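Local coordinates for protein inositol-3-phosphate synthase (Caenorhabditis elegans, PDB 1VKO) that binds NAD in a Rossmann-type domain, with a pyrophosphate ion bound beside it in this crystal, as a member of the inositol phosphate synthase family, at residues 296-299 and 300-304; 336-339 and 340-344; 369-372 and 373-376; 386-389 and 390-393. All coordinates share one frame; numbering follows the deposited sequence.

Overall arrangement
The four contacts fall into two pairs. Interactions 1 and 3 sit at the NAD site, with centres 12 Å apart, and they touch: Pro301 packs on the helix at Ser372 and Lys373, its CG 3.4 Å from Lys373 NZ. Interaction 1 offers Gly299 and Ser300 to NAD, while interaction 3 offers Lys373 to both NAD and pyrophosphate. Interactions 2 and 4 form the other pair, also with centres 12 Å apart, where Val341 CG1 lies 3.8 Å from Leu391 CD1; both reach the second subunit. Between the pairs, the centres of interactions 2 and 3 are about 25 Å apart and those of interactions 1 and 4 about 31 Å.

Interaction 1 (296-299 and 300-304); sequences YING and SPQNT. With NAD (nicotinamide-adenine-dinucleotide), chain G.
Asn298, at the end of a strand, folds its carboxamide back along the loop that follows it and grips that loop with both ends of the amide. OD1 takes the backbone N-H of Ser300 at 3.1 Å, closing an Asx turn, although the donor stands 60° out of the carbonyl plane. On the other branch, ND2 reaches Gln302 O at 2.9 Å, with a weak second bond to Asp323. With chi1 at 174°, CG stands anti to the backbone N and the amide is carried over the loop. A water ties in the rest of the bend: it lies in the plane of the Tyr296 ring, 2.8 Å from Tyr296 OH, and also bonds Thr304 OG1 and, weakly, Asn298 OD1. Thr304 OG1 is shared with Ser282.

Held in this way, the turn faces NAD. Ser300 OG and NAD O3D are hydrogen-bonded at 3.0 Å, and Gly299 O comes within 3.3 Å of NAD C6N, on the nicotinamide ring. Strand 295-298 runs in the parallel Rossmann-type sheet between strands 242-247 and 320-321, with Tyr296 and Thr304 packed on helix 281-291 and Pro301 against helix 367-378.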
loop_
_atom_site.group_PDB
_atom_site.type_symbol
_atom_site.label_atom_id
_atom_site.label_comp_id
_atom_site.label_asym_id
_atom_site.label_seq_id
_atom_site.Cartn_x
_atom_site.Cartn_y
_atom_site.Cartn_z
ATOM N N TYR A 296 -23.747 -25.320 21.050
ATOM C CA TYR A 296 -22.878 -24.273 21.506
ATOM C C TYR A 296 -21.773 -23.944 20.497
ATOM O O TYR A 296 -20.972 -24.844 20.102
ATOM C CB TYR A 296 -22.296 -24.628 22.885
ATOM C CG TYR A 296 -21.525 -23.472 23.482
ATOM C CD1 TYR A 296 -22.169 -22.439 24.165
ATOM C CD2 TYR A 296 -20.168 -23.392 23.325
ATOM C CE1 TYR A 296 -21.436 -21.367 24.690
ATOM C CE2 TYR A 296 -19.450 -22.328 23.805
ATOM C CZ TYR A 296 -20.050 -21.343 24.509
ATOM O OH TYR A 296 -19.252 -20.294 25.007
ATOM N N ILE A 297 -21.754 -22.663 20.089
ATOM C CA ILE A 297 -20.706 -22.083 19.204
ATOM C C ILE A 297 -19.800 -21.066 19.889
ATOM O O ILE A 297 -20.285 -20.110 20.529
ATOM C CB ILE A 297 -21.326 -21.396 17.932
ATOM C CG1 ILE A 297 -22.436 -22.247 17.284
ATOM C CG2 ILE A 297 -20.210 -20.975 16.914
ATOM C CD1 ILE A 297 -22.011 -23.614 16.848
ATOM N N ASN A 298 -18.489 -21.271 19.735
ATOM C CA ASN A 298 -17.453 -20.398 20.278
ATOM C C ASN A 298 -16.846 -19.510 19.176
ATOM O O ASN A 298 -16.067 -20.008 18.344
ATOM C CB ASN A 298 -16.328 -21.238 20.908
ATOM C CG ASN A 298 -15.119 -20.370 21.387
ATOM O OD1 ASN A 298 -15.276 -19.205 21.746
ATOM N ND2 ASN A 298 -13.924 -20.960 21.397
ATOM N N GLY A 299 -17.197 -18.220 19.207
ATOM C CA GLY A 299 -16.807 -17.223 18.230
ATOM C C GLY A 299 -15.494 -16.541 18.583
ATOM O O GLY A 299 -14.979 -15.716 17.811
ATOM N N SER A 300 -14.929 -16.905 19.737
ATOM C CA SER A 300 -13.720 -16.265 20.245
ATOM C C SER A 300 -12.546 -17.260 20.312
ATOM O O SER A 300 -12.728 -18.473 20.109
ATOM C CB SER A 300 -13.969 -15.649 21.616
ATOM O OG SER A 300 -14.942 -14.625 21.544
ATOM N N PRO A 301 -11.342 -16.730 20.514
ATOM C CA PRO A 301 -10.129 -17.534 20.542
ATOM C C PRO A 301 -9.969 -18.492 21.722
ATOM O O PRO A 301 -9.219 -19.447 21.564
ATOM C CB PRO A 301 -9.015 -16.474 20.630
ATOM C CG PRO A 301 -9.602 -15.293 20.074
ATOM C CD PRO A 301 -11.033 -15.297 20.601
ATOM N N GLN A 302 -10.626 -18.254 22.877
ATOM C CA GLN A 302 -10.340 -19.097 24.047
ATOM C C GLN A 302 -10.665 -20.560 23.831
ATOM O O GLN A 302 -11.500 -20.899 22.977
ATOM C CB GLN A 302 -10.983 -18.620 25.321
ATOM C CG GLN A 302 -12.505 -18.833 25.372
ATOM C CD GLN A 302 -13.237 -17.596 24.986
ATOM O OE1 GLN A 302 -12.630 -16.687 24.419
ATOM N NE2 GLN A 302 -14.532 -17.529 25.292
ATOM N N ASN A 303 -10.000 -21.414 24.623
ATOM C CA ASN A 303 -10.098 -22.871 24.473
ATOM C C ASN A 303 -11.267 -23.525 25.223
ATOM O O ASN A 303 -11.110 -24.565 25.864
ATOM C CB ASN A 303 -8.761 -23.561 24.759
ATOM C CG ASN A 303 -8.255 -23.319 26.155
ATOM O OD1 ASN A 303 -8.324 -22.217 26.660
ATOM N ND2 ASN A 303 -7.723 -24.363 26.784
ATOM N N THR A 304 -12.454 -22.918 25.081
ATOM C CA THR A 304 -13.631 -23.375 25.763
ATOM C C THR A 304 -13.883 -24.877 25.582
ATOM O O THR A 304 -14.179 -25.581 26.555
ATOM C CB THR A 304 -14.878 -22.608 25.302
ATOM O OG1 THR A 304 -14.718 -21.186 25.496
ATOM C CG2 THR A 304 -16.039 -22.985 26.221
HETATM P PA NAD G . -17.385 -6.108 22.084
HETATM O O1A NAD G . -16.625 -5.609 23.217
HETATM O O2A NAD G . -18.042 -4.970 21.419
HETATM O O5B NAD G . -18.392 -7.203 22.635
HETATM C C5B NAD G . -18.132 -7.858 23.841
HETATM C C4B NAD G . -19.383 -7.755 24.693
HETATM O O4B NAD G . -19.431 -8.877 25.545
HETATM C C3B NAD G . -19.377 -6.540 25.577
HETATM O O3B NAD G . -20.736 -6.137 25.624
HETATM C C2B NAD G . -19.043 -7.034 26.956
HETATM O O2B NAD G . -19.945 -6.342 27.818
HETATM C C1B NAD G . -19.488 -8.492 26.887
HETATM N N9A NAD G . -18.882 -9.495 27.800
HETATM C C8A NAD G . -17.603 -9.616 28.252
HETATM N N7A NAD G . -17.545 -10.681 29.083
HETATM C C5A NAD G . -18.755 -11.261 29.191
HETATM C C6A NAD G . -19.260 -12.345 29.930
HETATM N N6A NAD G . -18.524 -13.058 30.799
HETATM N N1A NAD G . -20.592 -12.651 29.821
HETATM C C2A NAD G . -21.419 -11.900 29.037
HETATM N N3A NAD G . -20.918 -10.832 28.366
HETATM C C4A NAD G . -19.609 -10.503 28.415
HETATM O O3 NAD G . -16.460 -6.952 21.054
HETATM P PN NAD G . -17.061 -7.452 19.667
HETATM O O1N NAD G . -18.534 -7.559 19.843
HETATM O O2N NAD G . -16.526 -6.581 18.618
HETATM O O5D NAD G . -16.575 -8.991 19.502
HETATM C C5D NAD G . -16.701 -9.914 20.569
HETATM C C4D NAD G . -15.757 -11.127 20.472
HETATM O O4D NAD G . -15.789 -11.673 19.176
HETATM C C3D NAD G . -14.288 -10.807 20.773
HETATM O O3D NAD G . -13.748 -11.854 21.530
HETATM C C2D NAD G . -13.624 -10.919 19.424
HETATM O O2D NAD G . -12.273 -11.352 19.445
HETATM C C1D NAD G . -14.472 -11.976 18.772
HETATM N N1N NAD G . -14.194 -11.874 17.344
HETATM C C2N NAD G . -14.502 -10.733 16.672
HETATM C C3N NAD G . -14.203 -10.651 15.331
HETATM C C7N NAD G . -14.890 -9.574 14.580
HETATM O O7N NAD G . -15.678 -8.697 15.364
HETATM N N7N NAD G . -14.762 -9.495 13.249
HETATM C C4N NAD G . -13.605 -11.729 14.650
HETATM C C5N NAD G . -13.284 -12.868 15.354
HETATM C C6N NAD G . -13.577 -12.933 16.725
HETATM O O HOH W 1 -16.659 -19.759 24.121
#

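Interaction 2 (336-339 and 340-344); sequences FVDF and LVSSG
Leu340 lies across Phe336 one helical turn further on, in the last two turns of helix 329-342, which finishes in a Schellman motif at Gly344. The innermost contact is a CH-pi interaction: Leu340 CD1 sits over one face of the Phe336 ring, 3.9 Å from its centroid and 16° off the normal. The other methyl, CD2, bridges two rings, lying 3.6 Å from Phe336 CE1 and 3.6 Å from Phe339 CE2. Phe336 offers its face in this way because its CG stands opposite the backbone N (chi1 -176°), which swings the ring along the helix toward Leu340.

The next layer is the backbone ladder that fixes these side chains. Leu340 N bonds Phe336 O, and Val341 N bonds Val337 O. Asp338 O takes two donors from Ser342: the backbone N at 2.9 Å, nearly in line with the carbonyl, and OG at 3.1 Å, from well above the carbonyl plane. Ser342 OG thus doubles the grip on that carbonyl close to the end of the helix.

Farther out, Phe336 meets the rings of Phe432 and Tyr420 edge-to-face, and the carboxylate of Asp338 is held in a salt bridge by Arg500. The helix also belongs to the subunit interface, where Phe339 makes an edge-to-face stack with Phe498 of the second subunit. At the terminus the chain turns off with a positive phi of 80° at Gly344, whose N bonds back to Val341 O at 3.1 Å.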
loop_
_atom_site.group_PDB
_atom_site.type_symbol
_atom_site.label_atom_id
_atom_site.label_comp_id
_atom_site.label_asym_id
_atom_site.label_seq_id
_atom_site.Cartn_x
_atom_site.Cartn_y
_atom_site.Cartn_z
ATOM N N PHE A 336 -5.548 -17.032 0.036
ATOM C CA PHE A 336 -4.384 -16.506 -0.706
ATOM C C PHE A 336 -3.163 -17.406 -0.606
ATOM O O PHE A 336 -2.447 -17.585 -1.595
ATOM C CB PHE A 336 -4.015 -15.093 -0.202
ATOM C CG PHE A 336 -2.900 -14.426 -0.960
ATOM C CD1 PHE A 336 -2.897 -14.385 -2.357
ATOM C CD2 PHE A 336 -1.863 -13.796 -0.277
ATOM C CE1 PHE A 336 -1.851 -13.753 -3.053
ATOM C CE2 PHE A 336 -0.801 -13.171 -0.976
ATOM C CZ PHE A 336 -0.824 -13.135 -2.352
ATOM N N VAL A 337 -2.914 -17.943 0.589
ATOM C CA VAL A 337 -1.824 -18.894 0.787
ATOM C C VAL A 337 -2.095 -20.237 0.062
ATOM O O VAL A 337 -1.148 -20.869 -0.434
ATOM C CB VAL A 337 -1.440 -19.092 2.300
ATOM C CG1 VAL A 337 -0.821 -17.824 2.875
ATOM C CG2 VAL A 337 -2.632 -19.520 3.139
ATOM N N ASP A 338 -3.373 -20.636 -0.011
ATOM C CA ASP A 338 -3.825 -21.807 -0.802
ATOM C C ASP A 338 -3.559 -21.609 -2.313
ATOM O O ASP A 338 -2.855 -22.421 -2.970
ATOM C CB ASP A 338 -5.335 -22.024 -0.578
ATOM C CG ASP A 338 -5.841 -23.407 -1.042
ATOM O OD1 ASP A 338 -5.323 -24.461 -0.595
ATOM O OD2 ASP A 338 -6.803 -23.531 -1.816
ATOM N N PHE A 339 -4.154 -20.545 -2.856
ATOM C CA PHE A 339 -3.877 -20.101 -4.221
ATOM C C PHE A 339 -2.356 -20.079 -4.526
ATOM O O PHE A 339 -1.951 -20.576 -5.568
ATOM C CB PHE A 339 -4.536 -18.727 -4.534
ATOM C CG PHE A 339 -3.775 -17.917 -5.568
ATOM C CD1 PHE A 339 -3.817 -18.265 -6.928
ATOM C CD2 PHE A 339 -2.974 -16.837 -5.186
ATOM C CE1 PHE A 339 -3.086 -17.534 -7.895
ATOM C CE2 PHE A 339 -2.247 -16.096 -6.148
ATOM C CZ PHE A 339 -2.298 -16.454 -7.500
ATOM N N LEU A 340 -1.532 -19.515 -3.636
ATOM C CA LEU A 340 -0.069 -19.425 -3.871
ATOM C C LEU A 340 0.684 -20.778 -3.806
ATOM O O LEU A 340 1.643 -20.987 -4.564
ATOM C CB LEU A 340 0.595 -18.479 -2.885
ATOM C CG LEU A 340 0.276 -16.993 -2.732
ATOM C CD1 LEU A 340 1.008 -16.465 -1.476
ATOM C CD2 LEU A 340 0.639 -16.159 -3.951
ATOM N N VAL A 341 0.287 -21.692 -2.913
ATOM C CA VAL A 341 0.974 -22.985 -2.864
ATOM C C VAL A 341 0.516 -23.892 -4.032
ATOM O O VAL A 341 1.337 -24.599 -4.637
ATOM C CB VAL A 341 0.898 -23.662 -1.453
ATOM C CG1 VAL A 341 1.541 -25.074 -1.466
ATOM C CG2 VAL A 341 1.606 -22.787 -0.406
ATOM N N SER A 342 -0.775 -23.807 -4.371
ATOM C CA SER A 342 -1.326 -24.470 -5.551
ATOM C C SER A 342 -0.639 -24.011 -6.855
ATOM O O SER A 342 -0.393 -24.830 -7.746
ATOM C CB SER A 342 -2.842 -24.253 -5.647
ATOM O OG SER A 342 -3.525 -24.942 -4.621
ATOM N N SER A 343 -0.319 -22.720 -6.951
ATOM C CA SER A 343 0.406 -22.165 -8.096
ATOM C C SER A 343 1.910 -22.506 -8.144
ATOM O O SER A 343 2.614 -22.023 -9.037
ATOM C CB SER A 343 0.251 -20.626 -8.154
ATOM O OG SER A 343 -1.049 -20.153 -7.807
ATOM N N GLY A 344 2.420 -23.293 -7.195
ATOM C CA GLY A 344 3.849 -23.654 -7.183
ATOM C C GLY A 344 4.857 -22.648 -6.620
ATOM O O GLY A 344 6.050 -22.593 -7.067
#

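Interaction 3 (369-372 and 373-376); sequences QFRS and KEIS. With NAD (nicotinamide-adenine-dinucleotide), chain G; POP (pyrophosphate 2-), chain H.
Arg371 and Glu374 form an i to i+3 salt bridge on the outer side of helix 367-378, whose inner side carries Lys373 into the NAD and pyrophosphate pocket. Glu374 OE1 takes both bonds: Arg371 NE at 3.0 Å, within 10° of the guanidinium plane, and NH2 more weakly. The oxygen is met on its anti side, and the two flat groups are turned 75° apart. Bends at chi2 and chi3 turn the arginine forward along the helix, where Ile375 CG1 lies 3.4 Å above one guanidinium face. Glu374 also puts its CB over a face of the Phe370 ring, 4.1 Å from the centroid, in a CH-pi contact.

Along the backbone, Phe370 O receives Glu374 N at 2.8 Å and Arg371 O receives Ile375 N, while the bond from Lys373 N to Gln369 O is weak. The inner hydroxyls are satisfied from outside the helix: Ser372 OG by Glu252 O, and Ser376 OG by Asp324, which also makes a salt bridge to Lys373. Lys373 reaches inward on a chain bent at chi2 and chi3, and its NZ donates to POP O5 at 3.1 Å and to NAD O2D at 2.8 Å.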
loop_
_atom_site.group_PDB
_atom_site.type_symbol
_atom_site.label_atom_id
_atom_site.label_comp_id
_atom_site.label_asym_id
_atom_site.label_seq_id
_atom_site.Cartn_x
_atom_site.Cartn_y
_atom_site.Cartn_z
ATOM N N GLN A 369 -5.032 -12.294 26.654
ATOM C CA GLN A 369 -6.151 -12.214 25.690
ATOM C C GLN A 369 -5.621 -12.149 24.250
ATOM O O GLN A 369 -6.100 -12.891 23.372
ATOM C CB GLN A 369 -7.050 -11.000 25.995
ATOM C CG GLN A 369 -8.086 -11.206 27.139
ATOM C CD GLN A 369 -7.503 -11.025 28.524
ATOM O OE1 GLN A 369 -6.877 -9.991 28.819
ATOM N NE2 GLN A 369 -7.710 -12.018 29.389
ATOM N N PHE A 370 -4.628 -11.278 24.019
ATOM C CA PHE A 370 -3.876 -11.265 22.747
ATOM C C PHE A 370 -3.258 -12.624 22.381
ATOM O O PHE A 370 -3.269 -12.976 21.203
ATOM C CB PHE A 370 -2.792 -10.176 22.708
ATOM C CG PHE A 370 -1.837 -10.324 21.553
ATOM C CD1 PHE A 370 -2.211 -9.919 20.268
ATOM C CD2 PHE A 370 -0.578 -10.911 21.742
ATOM C CE1 PHE A 370 -1.337 -10.073 19.179
ATOM C CE2 PHE A 370 0.315 -11.073 20.655
ATOM C CZ PHE A 370 -0.064 -10.649 19.370
ATOM N N ARG A 371 -2.720 -13.377 23.351
ATOM C CA ARG A 371 -2.320 -14.773 23.066
ATOM C C ARG A 371 -3.459 -15.623 22.469
ATOM O O ARG A 371 -3.261 -16.219 21.395
ATOM C CB ARG A 371 -1.698 -15.500 24.277
ATOM C CG ARG A 371 -0.177 -15.719 24.209
ATOM C CD ARG A 371 0.294 -17.027 23.507
ATOM N NE ARG A 371 1.015 -16.763 22.252
ATOM C CZ ARG A 371 1.570 -17.691 21.454
ATOM N NH1 ARG A 371 1.509 -18.992 21.744
ATOM N NH2 ARG A 371 2.197 -17.309 20.344
ATOM N N SER A 372 -4.629 -15.681 23.145
ATOM C CA SER A 372 -5.800 -16.409 22.612
ATOM C C SER A 372 -5.867 -16.182 21.090
ATOM O O SER A 372 -5.842 -17.131 20.291
ATOM C CB SER A 372 -7.126 -15.918 23.250
ATOM O OG SER A 372 -7.326 -16.325 24.600
ATOM N N LYS A 373 -5.942 -14.906 20.703
ATOM C CA LYS A 373 -6.096 -14.476 19.296
ATOM C C LYS A 373 -4.875 -14.695 18.371
ATOM O O LYS A 373 -5.035 -15.197 17.245
ATOM C CB LYS A 373 -6.537 -13.006 19.254
ATOM C CG LYS A 373 -6.869 -12.519 17.863
ATOM C CD LYS A 373 -8.264 -12.970 17.392
ATOM C CE LYS A 373 -9.381 -12.267 18.167
ATOM N NZ LYS A 373 -10.660 -12.930 17.801
ATOM N N GLU A 374 -3.679 -14.284 18.816
ATOM C CA GLU A 374 -2.413 -14.591 18.104
ATOM C C GLU A 374 -2.294 -16.042 17.617
ATOM O O GLU A 374 -1.980 -16.267 16.450
ATOM C CB GLU A 374 -1.192 -14.256 18.972
ATOM C CG GLU A 374 0.166 -14.457 18.286
ATOM C CD GLU A 374 1.318 -14.021 19.178
ATOM O OE1 GLU A 374 1.291 -14.380 20.382
ATOM O OE2 GLU A 374 2.234 -13.300 18.691
ATOM N N ILE A 375 -2.528 -17.009 18.510
ATOM C CA ILE A 375 -2.466 -18.445 18.165
ATOM C C ILE A 375 -3.390 -18.819 16.991
ATOM O O ILE A 375 -2.951 -19.504 16.059
ATOM C CB ILE A 375 -2.766 -19.365 19.406
ATOM C CG1 ILE A 375 -1.728 -19.150 20.521
ATOM C CG2 ILE A 375 -2.862 -20.873 18.975
ATOM C CD1 ILE A 375 -1.921 -20.039 21.760
ATOM N N SER A 376 -4.651 -18.367 17.055
ATOM C CA SER A 376 -5.699 -18.707 16.064
ATOM C C SER A 376 -5.503 -18.017 14.713
ATOM O O SER A 376 -5.842 -18.588 13.672
ATOM C CB SER A 376 -7.103 -18.396 16.609
ATOM O OG SER A 376 -7.292 -17.002 16.677
HETATM P PA NAD G . -17.385 -6.108 22.084
HETATM O O1A NAD G . -16.625 -5.609 23.217
HETATM O O2A NAD G . -18.042 -4.970 21.419
HETATM O O5B NAD G . -18.392 -7.203 22.635
HETATM C C5B NAD G . -18.132 -7.858 23.841
HETATM C C4B NAD G . -19.383 -7.755 24.693
HETATM O O4B NAD G . -19.431 -8.877 25.545
HETATM C C3B NAD G . -19.377 -6.540 25.577
HETATM O O3B NAD G . -20.736 -6.137 25.624
HETATM C C2B NAD G . -19.043 -7.034 26.956
HETATM O O2B NAD G . -19.945 -6.342 27.818
HETATM C C1B NAD G . -19.488 -8.492 26.887
HETATM N N9A NAD G . -18.882 -9.495 27.800
HETATM C C8A NAD G . -17.603 -9.616 28.252
HETATM N N7A NAD G . -17.545 -10.681 29.083
HETATM C C5A NAD G . -18.755 -11.261 29.191
HETATM C C6A NAD G . -19.260 -12.345 29.930
HETATM N N6A NAD G . -18.524 -13.058 30.799
HETATM N N1A NAD G . -20.592 -12.651 29.821
HETATM C C2A NAD G . -21.419 -11.900 29.037
HETATM N N3A NAD G . -20.918 -10.832 28.366
HETATM C C4A NAD G . -19.609 -10.503 28.415
HETATM O O3 NAD G . -16.460 -6.952 21.054
HETATM P PN NAD G . -17.061 -7.452 19.667
HETATM O O1N NAD G . -18.534 -7.559 19.843
HETATM O O2N NAD G . -16.526 -6.581 18.618
HETATM O O5D NAD G . -16.575 -8.991 19.502
HETATM C C5D NAD G . -16.701 -9.914 20.569
HETATM C C4D NAD G . -15.757 -11.127 20.472
HETATM O O4D NAD G . -15.789 -11.673 19.176
HETATM C C3D NAD G . -14.288 -10.807 20.773
HETATM O O3D NAD G . -13.748 -11.854 21.530
HETATM C C2D NAD G . -13.624 -10.919 19.424
HETATM O O2D NAD G . -12.273 -11.352 19.445
HETATM C C1D NAD G . -14.472 -11.976 18.772
HETATM N N1N NAD G . -14.194 -11.874 17.344
HETATM C C2N NAD G . -14.502 -10.733 16.672
HETATM C C3N NAD G . -14.203 -10.651 15.331
HETATM C C7N NAD G . -14.890 -9.574 14.580
HETATM O O7N NAD G . -15.678 -8.697 15.364
HETATM N N7N NAD G . -14.762 -9.495 13.249
HETATM C C4N NAD G . -13.605 -11.729 14.650
HETATM C C5N NAD G . -13.284 -12.868 15.354
HETATM C C6N NAD G . -13.577 -12.933 16.725
HETATM P P1 POP H . -9.653 -11.515 10.929
HETATM O O1 POP H . -10.371 -12.400 9.921
HETATM O O2 POP H . -9.710 -10.074 10.479
HETATM O O3 POP H . -8.196 -11.942 11.022
HETATM O O POP H . -10.416 -11.620 12.369
HETATM P P2 POP H . -10.019 -10.842 13.747
HETATM O O4 POP H . -10.958 -9.649 13.897
HETATM O O5 POP H . -10.162 -11.818 14.907
HETATM O O6 POP H . -8.597 -10.275 13.815
#

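Interaction 4 (386-389 and 390-393); sequences KSNQ and ILFP
Asn388 draws the chain after helix 382-387 into a tight bend, using its side-chain oxygen and its backbone oxygen together. The hydrogen bonds come first. OD1 accepts Leu391 N at 3.0 Å in a nearly straight bond (171° at the hydrogen), with the donor 43° above the carbonyl plane, and it accepts Ile390 N more weakly at 3.1 Å. Asn388 O takes Phe392 N at 3.0 Å. With CG opposite the backbone N (chi1 -163°), the amide lies beside the carbonyl carbon, where OD1 can meet the N-H groups of the turning chain. The other branch is used across the interface: ND2 donates to Thr123 O of the second subunit.

Weaker contacts of the CA-H...O kind join Gln389 to the end of the bend. Gln389 CA points at Phe392 O, and Pro393 CA comes to 3.1 Å from Gln389 O; the proline nitrogen has no hydrogen to give that oxygen.

Packing completes the turn. Leu391 crosses the Asn388 side chain at a slant, its CD1 3.5 Å from ND2, and the Phe392 ring turns its edge to Asn388 O, with CD2 at 3.7 Å. Behind them, Leu391 packs on helix 329-342 and on Phe117 of the second subunit, while Phe392 rests on Lys346 and Pro347 at the start of strand 346-356.

An asparagine whose OD1 bonds the N-H groups two and three residues on, while its own backbone O accepts the one four residues on, defines an Asx motif; here no regular helix follows it.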
loop_
_atom_site.group_PDB
_atom_site.type_symbol
_atom_site.label_atom_id
_atom_site.label_comp_id
_atom_site.label_asym_id
_atom_site.label_seq_id
_atom_site.Cartn_x
_atom_site.Cartn_y
_atom_site.Cartn_z
ATOM N N LYS A 386 2.315 -28.440 4.802
ATOM C CA LYS A 386 2.435 -29.909 4.866
ATOM C C LYS A 386 1.974 -30.581 3.559
ATOM O O LYS A 386 2.419 -31.673 3.216
ATOM C CB LYS A 386 1.643 -30.468 6.068
ATOM C CG LYS A 386 2.352 -30.329 7.448
ATOM C CD LYS A 386 1.445 -30.709 8.651
ATOM C CE LYS A 386 0.848 -29.461 9.323
ATOM N NZ LYS A 386 0.204 -29.681 10.669
ATOM N N SER A 387 1.084 -29.903 2.839
ATOM C CA SER A 387 0.579 -30.350 1.534
ATOM C C SER A 387 1.642 -30.492 0.425
ATOM O O SER A 387 1.424 -31.212 -0.552
ATOM C CB SER A 387 -0.464 -29.360 1.030
ATOM O OG SER A 387 0.178 -28.277 0.365
ATOM N N ASN A 388 2.761 -29.779 0.551
ATOM C CA ASN A 388 3.699 -29.645 -0.555
ATOM C C ASN A 388 5.163 -29.768 -0.134
ATOM O O ASN A 388 5.781 -28.800 0.338
ATOM C CB ASN A 388 3.457 -28.314 -1.271
ATOM C CG ASN A 388 4.086 -28.267 -2.675
ATOM O OD1 ASN A 388 5.244 -28.713 -2.885
ATOM N ND2 ASN A 388 3.328 -27.705 -3.647
ATOM N N GLN A 389 5.721 -30.960 -0.322
ATOM C CA GLN A 389 7.111 -31.209 0.065
ATOM C C GLN A 389 8.165 -30.911 -0.997
ATOM O O GLN A 389 9.347 -31.068 -0.723
ATOM C CB GLN A 389 7.273 -32.612 0.629
ATOM C CG GLN A 389 7.102 -32.658 2.139
ATOM C CD GLN A 389 7.285 -34.053 2.699
ATOM O OE1 GLN A 389 6.795 -35.033 2.121
ATOM N NE2 GLN A 389 7.996 -34.153 3.824
ATOM N N ILE A 390 7.745 -30.482 -2.194
ATOM C CA ILE A 390 8.685 -29.943 -3.190
ATOM C C ILE A 390 9.069 -28.535 -2.722
ATOM O O ILE A 390 10.253 -28.234 -2.517
ATOM C CB ILE A 390 8.090 -29.928 -4.651
ATOM C CG1 ILE A 390 7.746 -31.353 -5.145
ATOM C CG2 ILE A 390 9.053 -29.208 -5.643
ATOM C CD1 ILE A 390 6.696 -31.393 -6.275
ATOM N N LEU A 391 8.050 -27.699 -2.530
ATOM C CA LEU A 391 8.201 -26.339 -2.018
ATOM C C LEU A 391 8.829 -26.338 -0.627
ATOM O O LEU A 391 9.826 -25.635 -0.383
ATOM C CB LEU A 391 6.834 -25.641 -1.980
ATOM C CG LEU A 391 6.245 -25.206 -3.330
ATOM C CD1 LEU A 391 4.857 -24.624 -3.160
ATOM C CD2 LEU A 391 7.150 -24.193 -4.029
ATOM N N PHE A 392 8.256 -27.155 0.263
ATOM C CA PHE A 392 8.686 -27.234 1.675
ATOM C C PHE A 392 9.280 -28.615 2.036
ATOM O O PHE A 392 8.623 -29.398 2.752
ATOM C CB PHE A 392 7.495 -26.944 2.611
ATOM C CG PHE A 392 6.911 -25.549 2.478
ATOM C CD1 PHE A 392 7.408 -24.486 3.250
ATOM C CD2 PHE A 392 5.840 -25.304 1.609
ATOM C CE1 PHE A 392 6.864 -23.206 3.136
ATOM C CE2 PHE A 392 5.284 -24.022 1.493
ATOM C CZ PHE A 392 5.800 -22.971 2.248
ATOM N N PRO A 393 10.493 -28.934 1.555
ATOM C CA PRO A 393 11.040 -30.290 1.768
ATOM C C PRO A 393 11.057 -30.673 3.256
ATOM O O PRO A 393 10.671 -31.799 3.597
ATOM C CB PRO A 393 12.458 -30.238 1.154
ATOM C CG PRO A 393 12.750 -28.788 0.852
ATOM C CD PRO A 393 11.415 -28.073 0.789
#